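Local coordinates for protein 3' terminal uridylyl transferase (Trypanosoma brucei, PDB 5HZD) that adds uridines to the 3' ends of guide RNAs, ribosomal RNAs and some mRNAs in mitochondrial RNA editing, using UTP and a magnesium or manganese ion, at residues 244-247 against 248-251; 402-405 against 406-410; 409-412 against 413-416; 479-482 against 483-486. All coordinates share one frame; numbering follows the deposited sequence.

Overall arrangement
Contact 1 lies across the chain's centre from the other three, about 52 to 54 Å between centres. It sits at the end of strand 239-244 of the four-stranded antiparallel sheet, leading into helix 247-254, in an insertion between strands 174-177 and 285-288 of the catalytic sheet. Contacts 2 and 3 follow and share Glu409 and Phe410: the first lies in the last turns of helix 385-409, the second turns the chain into strand 415-416, and their centres are about 10 Å apart. Contact 4 comes last, starting helix 481-497 beside the zinc finger, about 15 Å from contact 3 and 17 Å from contact 2 (centres). Helix 481-497 packs against both, linking the zinc finger to the Cid1-family region.

Contact 1: residues 244-247 against 248-251; sequences LEST and TAAV
Ser246 OG takes the backbone N-H of Ala249 in a nearly straight bond, 2.9 Å from Ser246 OG to Ala249 N with 171° at the hydrogen. Ser246 is the N-cap of the helix that follows, and its hydroxyl satisfies an amide of the first turn that has no carbonyl of an earlier turn to pair with. The torsion that allows this places OG between the backbone N and the carbonyl carbon (chi1 72°), swinging it over the start of the helix. The helical pattern begins at the same residue: Ala250 N donates to Ser246 O at 3.0 Å, and Val251 N to Thr247 O. At the start of the helix a water donates to Thr247 OG1 and accepts from Thr248 N, while Thr247 OG1 also hydrogen-bonds to Glu279. Leu244 covers the inner flank, with its CB 3.8 Å from Ala249 CB and its CD2 branch 3.9 Å from Ala250 CB. The turn thus passes from strand 239-244 into helix 247-254. Leu244 rests on Val228 of the adjoining strand 228-233, and Thr248 meets Arg88 and Ala91 of helix 80-100, whose Gln92 touches Thr247 and Val251.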
# COMPACT_ATOMS: atom_id res chain seq x y z
N LEU A 244 -28.21 10.24 -13.23
CA LEU A 244 -27.36 9.76 -14.30
C LEU A 244 -27.39 8.24 -14.27
O LEU A 244 -27.87 7.66 -13.31
CB LEU A 244 -25.92 10.27 -14.11
CG LEU A 244 -25.73 11.79 -14.26
CD1 LEU A 244 -26.45 12.32 -15.50
CD2 LEU A 244 -26.15 12.56 -13.02
N GLU A 245 -26.86 7.61 -15.31
CA GLU A 245 -26.98 6.14 -15.45
C GLU A 245 -26.11 5.38 -14.46
O GLU A 245 -26.35 4.19 -14.18
CB GLU A 245 -26.64 5.72 -16.88
CG GLU A 245 -25.18 5.89 -17.26
CD GLU A 245 -24.91 5.58 -18.72
OE1 GLU A 245 -23.86 6.01 -19.24
OE2 GLU A 245 -25.76 4.91 -19.35
N SER A 246 -25.11 6.05 -13.91
CA SER A 246 -24.17 5.41 -12.99
C SER A 246 -23.57 6.46 -12.08
O SER A 246 -23.70 7.65 -12.33
CB SER A 246 -23.05 4.72 -13.77
OG SER A 246 -22.17 5.67 -14.34
N THR A 247 -22.91 6.02 -11.01
CA THR A 247 -22.20 6.95 -10.13
C THR A 247 -21.04 7.62 -10.84
O THR A 247 -20.69 8.75 -10.53
CB THR A 247 -21.68 6.22 -8.87
OG1 THR A 247 -21.00 5.02 -9.27
CG2 THR A 247 -22.83 5.86 -7.94
N THR A 248 -20.40 6.93 -11.78
CA THR A 248 -19.31 7.56 -12.51
C THR A 248 -19.86 8.65 -13.45
O THR A 248 -19.29 9.75 -13.52
CB THR A 248 -18.49 6.52 -13.28
OG1 THR A 248 -17.99 5.54 -12.35
CG2 THR A 248 -17.32 7.16 -13.96
N ALA A 249 -20.96 8.35 -14.15
CA ALA A 249 -21.58 9.39 -14.96
C ALA A 249 -22.00 10.58 -14.10
O ALA A 249 -21.97 11.72 -14.56
CB ALA A 249 -22.79 8.85 -15.74
N ALA A 250 -22.40 10.33 -12.85
CA ALA A 250 -22.84 11.41 -11.98
C ALA A 250 -21.68 12.35 -11.66
O ALA A 250 -21.85 13.57 -11.63
CB ALA A 250 -23.47 10.87 -10.71
N VAL A 251 -20.50 11.81 -11.41
CA VAL A 251 -19.34 12.67 -11.20
C VAL A 251 -18.91 13.38 -12.50
O VAL A 251 -18.56 14.56 -12.49
CB VAL A 251 -18.18 11.87 -10.59
CG1 VAL A 251 -16.94 12.76 -10.43
CG2 VAL A 251 -18.62 11.29 -9.23
O HOH W 1 -20.32 3.98 -11.82

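Contact 2: residues 402-405 against 406-410; sequences FFYF and YSFEF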
# COMPACT_ATOMS: atom_id res chain seq x y z
N PHE A 402 10.05 -18.92 7.52
CA PHE A 402 10.47 -17.52 7.41
C PHE A 402 11.13 -17.09 8.73
O PHE A 402 12.22 -16.49 8.75
CB PHE A 402 9.25 -16.64 7.09
CG PHE A 402 9.47 -15.15 7.28
CD1 PHE A 402 9.23 -14.54 8.50
CD2 PHE A 402 9.86 -14.36 6.20
CE1 PHE A 402 9.40 -13.18 8.69
CE2 PHE A 402 10.01 -13.00 6.36
CZ PHE A 402 9.77 -12.41 7.60
N PHE A 403 10.48 -17.40 9.84
CA PHE A 403 11.01 -17.00 11.14
C PHE A 403 12.28 -17.78 11.45
O PHE A 403 13.23 -17.23 12.00
CB PHE A 403 9.95 -17.18 12.24
CG PHE A 403 8.89 -16.12 12.18
CD1 PHE A 403 9.17 -14.84 12.63
CD2 PHE A 403 7.63 -16.40 11.66
CE1 PHE A 403 8.18 -13.86 12.58
CE2 PHE A 403 6.66 -15.41 11.60
CZ PHE A 403 6.93 -14.15 12.06
N TYR A 404 12.32 -19.07 11.08
CA TYR A 404 13.58 -19.80 11.24
C TYR A 404 14.73 -19.23 10.39
O TYR A 404 15.86 -19.07 10.90
CB TYR A 404 13.37 -21.30 10.97
CG TYR A 404 14.60 -22.13 11.29
CD1 TYR A 404 14.83 -22.58 12.58
CD2 TYR A 404 15.51 -22.43 10.29
CE1 TYR A 404 15.97 -23.33 12.86
CE2 TYR A 404 16.64 -23.17 10.56
CZ TYR A 404 16.85 -23.62 11.84
OH TYR A 404 17.99 -24.36 12.10
N PHE A 405 14.45 -18.93 9.12
CA PHE A 405 15.45 -18.39 8.20
C PHE A 405 16.07 -17.12 8.78
O PHE A 405 17.30 -16.97 8.82
CB PHE A 405 14.79 -18.12 6.85
CG PHE A 405 15.73 -17.57 5.81
CD1 PHE A 405 16.67 -18.39 5.20
CD2 PHE A 405 15.68 -16.24 5.44
CE1 PHE A 405 17.57 -17.89 4.23
CE2 PHE A 405 16.56 -15.73 4.46
CZ PHE A 405 17.50 -16.55 3.85
N TYR A 406 15.23 -16.21 9.26
CA TYR A 406 15.78 -14.94 9.73
C TYR A 406 16.33 -15.01 11.13
O TYR A 406 17.08 -14.12 11.54
CB TYR A 406 14.78 -13.81 9.53
CG TYR A 406 14.66 -13.44 8.07
CD1 TYR A 406 15.77 -12.94 7.38
CD2 TYR A 406 13.46 -13.61 7.37
CE1 TYR A 406 15.69 -12.60 6.03
CE2 TYR A 406 13.37 -13.26 6.00
CZ TYR A 406 14.49 -12.76 5.36
OH TYR A 406 14.42 -12.42 4.03
N SER A 407 15.98 -16.05 11.87
CA SER A 407 16.55 -16.19 13.20
C SER A 407 17.89 -16.94 13.19
O SER A 407 18.76 -16.65 14.02
CB SER A 407 15.54 -16.90 14.15
OG SER A 407 14.35 -16.14 14.39
N PHE A 408 18.09 -17.87 12.26
CA PHE A 408 19.27 -18.77 12.30
C PHE A 408 20.07 -18.92 11.02
O PHE A 408 21.24 -19.30 11.07
CB PHE A 408 18.87 -20.17 12.79
CG PHE A 408 18.43 -20.19 14.22
CD1 PHE A 408 19.34 -19.96 15.23
CD2 PHE A 408 17.11 -20.41 14.55
CE1 PHE A 408 18.94 -19.95 16.56
CE2 PHE A 408 16.69 -20.41 15.86
CZ PHE A 408 17.61 -20.18 16.88
N GLU A 409 19.47 -18.67 9.87
CA GLU A 409 20.14 -18.96 8.61
C GLU A 409 20.69 -17.71 7.94
O GLU A 409 21.87 -17.66 7.53
CB GLU A 409 19.16 -19.62 7.65
CG GLU A 409 18.51 -20.87 8.15
CD GLU A 409 17.69 -21.51 7.06
OE1 GLU A 409 16.46 -21.60 7.20
OE2 GLU A 409 18.30 -21.86 6.01
N PHE A 410 19.85 -16.68 7.82
CA PHE A 410 20.30 -15.46 7.14
C PHE A 410 21.43 -14.77 7.90
O PHE A 410 21.36 -14.60 9.12
CB PHE A 410 19.11 -14.49 6.93
CG PHE A 410 19.52 -13.26 6.18
CD1 PHE A 410 19.84 -13.34 4.83
CD2 PHE A 410 19.66 -12.05 6.84
CE1 PHE A 410 20.28 -12.22 4.13
CE2 PHE A 410 20.11 -10.91 6.15
CZ PHE A 410 20.43 -11.00 4.80
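Phe402, Phe405 and Tyr406 pack three rings closely on the buried side of the helix. The Tyr406 ring stands edge-on to the face of Phe402, Tyr406 CE2 lying 3.4 Å from Phe402 CE2 with the planes at 71°. Over a face of Tyr406 comes the edge of Phe405, these two planes being 78° apart, so Tyr406 is used at both face and rim in successive T-shaped pairs. Tyr406 OH bonds to Met342 O. Tyr404, Phe408 and Glu409, all partly exposed, form the looser side. There Tyr404 and Phe408 meet obliquely, Tyr404 CE1 being 3.6 Å from Phe408 CD2, Trp51 stacks on the Tyr404 ring, and Glu409 OE1 lies at its edge while Glu409 OE2 forms a salt bridge with Lys350. Along the backbone, Ser407 N and OG reach Phe403 O from opposite faces of its plane, Ser407 OG at 2.9 Å. Phe405 O is shared as well: Glu409 N bonds to it at 2.9 Å and Phe410 N at 2.8 Å, the latter spanning five residues. This is the wider pi-type turn near the end of helix 385-409, in the Cid1-family region, with the Phe402 side chain about 10 Å from that of the UTP-binding Lys318.

Contact 3: residues 409-412 against 413-416; sequences EFDW and GHNV
Asp411 and His414 face each other across a tight turn in which both carboxylate oxygens of Asp411 are engaged. Asp411 CB lies beside the Asn415 side chain. The next bond carries the carboxylate anti to the backbone N (chi1 -170°), which brings Asp411 CG to 3.8 Å from His414 N. Asp411 OD1 accepts from two amides: His414 N at 3.1 Å, arriving well above the carboxylate plane, and Gly413 N, also at 3.1 Å, by a weak bond. At the other branch Asp411 OD2 lies at the edge of the His414 ring, 3.6 Å from His414 CD2, with carboxylate and imidazole nearly perpendicular (87°). The carboxylate, not in direct contact with the imidazole nitrogens, might mildly favour protonation of the ring. The main chain of Asp411 bonds in step with its side chain, Asp411 O accepting from Asn415 N at 2.9 Å and more weakly from His414 N. On the buried flank the Phe410 ring meets the start of the strand edge-on, Phe410 CZ lying 3.7 Å from Val416 C, and its edge is turned to the face of the Trp412 indole, whose NE1 bonds to Tyr406 O. A water donates to both Trp412 O (2.8 Å) and Asn415 O, bridging the two sides of the turn; Lys427 also donates to Trp412 O. Asp411 is the centre of an inverse gamma turn, and the paired side-chain and main-chain bonds form an Asx motif that leads from helix 385-409 into the short, weakly bonded strand 415-416, the antiparallel partner of strand 425-426.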
# COMPACT_ATOMS: atom_id res chain seq x y z
N GLU A 409 19.47 -18.67 9.87
CA GLU A 409 20.14 -18.96 8.61
C GLU A 409 20.69 -17.71 7.94
O GLU A 409 21.87 -17.66 7.53
CB GLU A 409 19.16 -19.62 7.65
CG GLU A 409 18.51 -20.87 8.15
CD GLU A 409 17.69 -21.51 7.06
OE1 GLU A 409 16.46 -21.60 7.20
OE2 GLU A 409 18.30 -21.86 6.01
N PHE A 410 19.85 -16.68 7.82
CA PHE A 410 20.30 -15.46 7.14
C PHE A 410 21.43 -14.77 7.90
O PHE A 410 21.36 -14.60 9.12
CB PHE A 410 19.11 -14.49 6.93
CG PHE A 410 19.52 -13.26 6.18
CD1 PHE A 410 19.84 -13.34 4.83
CD2 PHE A 410 19.66 -12.05 6.84
CE1 PHE A 410 20.28 -12.22 4.13
CE2 PHE A 410 20.11 -10.91 6.15
CZ PHE A 410 20.43 -11.00 4.80
N ASP A 411 22.46 -14.35 7.16
CA ASP A 411 23.63 -13.72 7.79
C ASP A 411 23.41 -12.22 7.87
O ASP A 411 23.84 -11.47 6.98
CB ASP A 411 24.89 -14.05 7.02
CG ASP A 411 26.15 -13.64 7.77
OD1 ASP A 411 26.07 -12.78 8.70
OD2 ASP A 411 27.22 -14.19 7.44
N TRP A 412 22.77 -11.78 8.94
CA TRP A 412 22.48 -10.35 9.11
C TRP A 412 23.75 -9.52 9.23
O TRP A 412 23.74 -8.32 8.94
CB TRP A 412 21.63 -10.10 10.34
CG TRP A 412 20.18 -10.53 10.26
CD1 TRP A 412 19.64 -11.64 10.86
CD2 TRP A 412 19.08 -9.83 9.65
NE1 TRP A 412 18.28 -11.69 10.65
CE2 TRP A 412 17.91 -10.59 9.91
CE3 TRP A 412 18.97 -8.64 8.92
CZ2 TRP A 412 16.64 -10.20 9.47
CZ3 TRP A 412 17.72 -8.25 8.46
CH2 TRP A 412 16.55 -9.03 8.74
N GLY A 413 24.83 -10.16 9.66
CA GLY A 413 26.06 -9.43 9.92
C GLY A 413 26.79 -9.06 8.65
O GLY A 413 27.43 -8.00 8.59
N HIS A 414 26.68 -9.91 7.63
CA HIS A 414 27.48 -9.73 6.42
C HIS A 414 26.72 -9.60 5.11
O HIS A 414 27.30 -9.14 4.11
CB HIS A 414 28.51 -10.85 6.30
CG HIS A 414 29.48 -10.86 7.43
ND1 HIS A 414 30.42 -9.86 7.59
CD2 HIS A 414 29.62 -11.68 8.49
CE1 HIS A 414 31.12 -10.10 8.68
NE2 HIS A 414 30.66 -11.20 9.25
N ASN A 415 25.44 -9.98 5.11
CA ASN A 415 24.68 -10.00 3.87
C ASN A 415 23.50 -9.04 3.86
O ASN A 415 23.16 -8.46 4.89
CB ASN A 415 24.17 -11.42 3.59
CG ASN A 415 25.30 -12.39 3.26
OD1 ASN A 415 26.42 -11.99 2.85
ND2 ASN A 415 25.02 -13.69 3.39
N VAL A 416 22.90 -8.88 2.70
CA VAL A 416 21.83 -7.91 2.51
C VAL A 416 20.64 -8.63 1.92
O VAL A 416 20.80 -9.41 0.98
CB VAL A 416 22.28 -6.85 1.48
CG1 VAL A 416 21.12 -5.85 1.18
CG2 VAL A 416 23.57 -6.12 1.96
O HOH W 2 21.83 -7.29 7.14

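Contact 4: residues 479-482 against 483-486; sequences IGVT and KSLR
The flat carbonyl group of Val481 carries two donors on one face: Ser484 OG at 2.7 Å and Leu485 N at 3.1 Å both reach Val481 O, each tilted about 22° from its plane. The preceding carbonyl is used differently, as Ser484 N approaches Gly480 O almost in line with the C=O bond at 2.8 Å. With the Ser484 hydroxyl between its backbone N and carbonyl carbon (chi1 75°), OG folds back onto the carbonyl of Val481. At the next residue, Arg486 N donates to Thr482 O. The CG2 methyl of Ile479 packs on the first turn, 3.5 Å from Ser484 N and 3.8 Å from Ser484 CB. Gly480 holds the N-cap position without a side chain to accept from the helix, and the acid near the first-turn amides is instead Asp9, which bonds to Thr482 OG1 and weakly to Lys483 N. Its charge would be expected to suit the positive end of the helix. Asp9 adjoins the zinc ligand Cys8, and the Thr482 side chain, about 6 Å from the zinc ion, also touches the ligand His30, so this first turn of helix 481-497 packs directly against the atypical C2H2 zinc finger.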
# COMPACT_ATOMS: atom_id res chain seq x y z
N ILE A 479 17.94 1.72 11.73
CA ILE A 479 18.01 0.68 12.74
C ILE A 479 19.42 0.46 13.26
O ILE A 479 20.22 -0.25 12.63
CB ILE A 479 17.39 -0.64 12.22
CG1 ILE A 479 15.96 -0.37 11.76
CG2 ILE A 479 17.47 -1.71 13.31
CD1 ILE A 479 15.26 -1.59 11.14
N GLY A 480 19.74 1.09 14.39
CA GLY A 480 21.02 0.87 15.04
C GLY A 480 21.02 -0.40 15.87
O GLY A 480 20.04 -1.16 15.85
N VAL A 481 22.08 -0.65 16.62
CA VAL A 481 22.26 -1.96 17.25
C VAL A 481 21.15 -2.34 18.24
O VAL A 481 20.64 -3.47 18.17
CB VAL A 481 23.66 -2.13 17.87
CG1 VAL A 481 23.91 -1.18 19.04
CG2 VAL A 481 23.88 -3.60 18.29
N THR A 482 20.79 -1.45 19.16
CA THR A 482 19.73 -1.82 20.11
C THR A 482 18.41 -2.00 19.39
O THR A 482 17.67 -2.95 19.68
CB THR A 482 19.62 -0.84 21.33
OG1 THR A 482 19.29 0.48 20.86
CG2 THR A 482 20.91 -0.81 22.06
N LYS A 483 18.10 -1.14 18.42
CA LYS A 483 16.87 -1.33 17.68
C LYS A 483 16.91 -2.69 16.96
O LYS A 483 15.89 -3.38 16.85
CB LYS A 483 16.62 -0.18 16.69
CG LYS A 483 16.16 1.11 17.33
CD LYS A 483 15.52 2.05 16.31
CE LYS A 483 15.11 3.36 16.97
NZ LYS A 483 14.49 4.29 15.99
N SER A 484 18.09 -3.07 16.46
CA SER A 484 18.18 -4.31 15.66
C SER A 484 17.91 -5.51 16.55
O SER A 484 17.33 -6.51 16.11
CB SER A 484 19.56 -4.46 14.97
OG SER A 484 20.58 -4.84 15.89
N LEU A 485 18.29 -5.41 17.82
CA LEU A 485 18.10 -6.54 18.72
C LEU A 485 16.63 -6.62 19.15
O LEU A 485 16.13 -7.71 19.45
CB LEU A 485 19.04 -6.45 19.92
CG LEU A 485 20.51 -6.62 19.47
CD1 LEU A 485 21.45 -6.66 20.68
CD2 LEU A 485 20.69 -7.88 18.59
N ARG A 486 15.94 -5.47 19.17
CA ARG A 486 14.47 -5.49 19.31
C ARG A 486 13.82 -6.24 18.15
O ARG A 486 12.88 -7.01 18.35
CB ARG A 486 13.90 -4.06 19.46
CG ARG A 486 14.33 -3.41 20.78
CD ARG A 486 13.93 -1.93 20.88
NE ARG A 486 12.47 -1.77 20.80
CZ ARG A 486 11.68 -1.85 21.87
NH1 ARG A 486 12.20 -2.09 23.06
NH2 ARG A 486 10.36 -1.71 21.74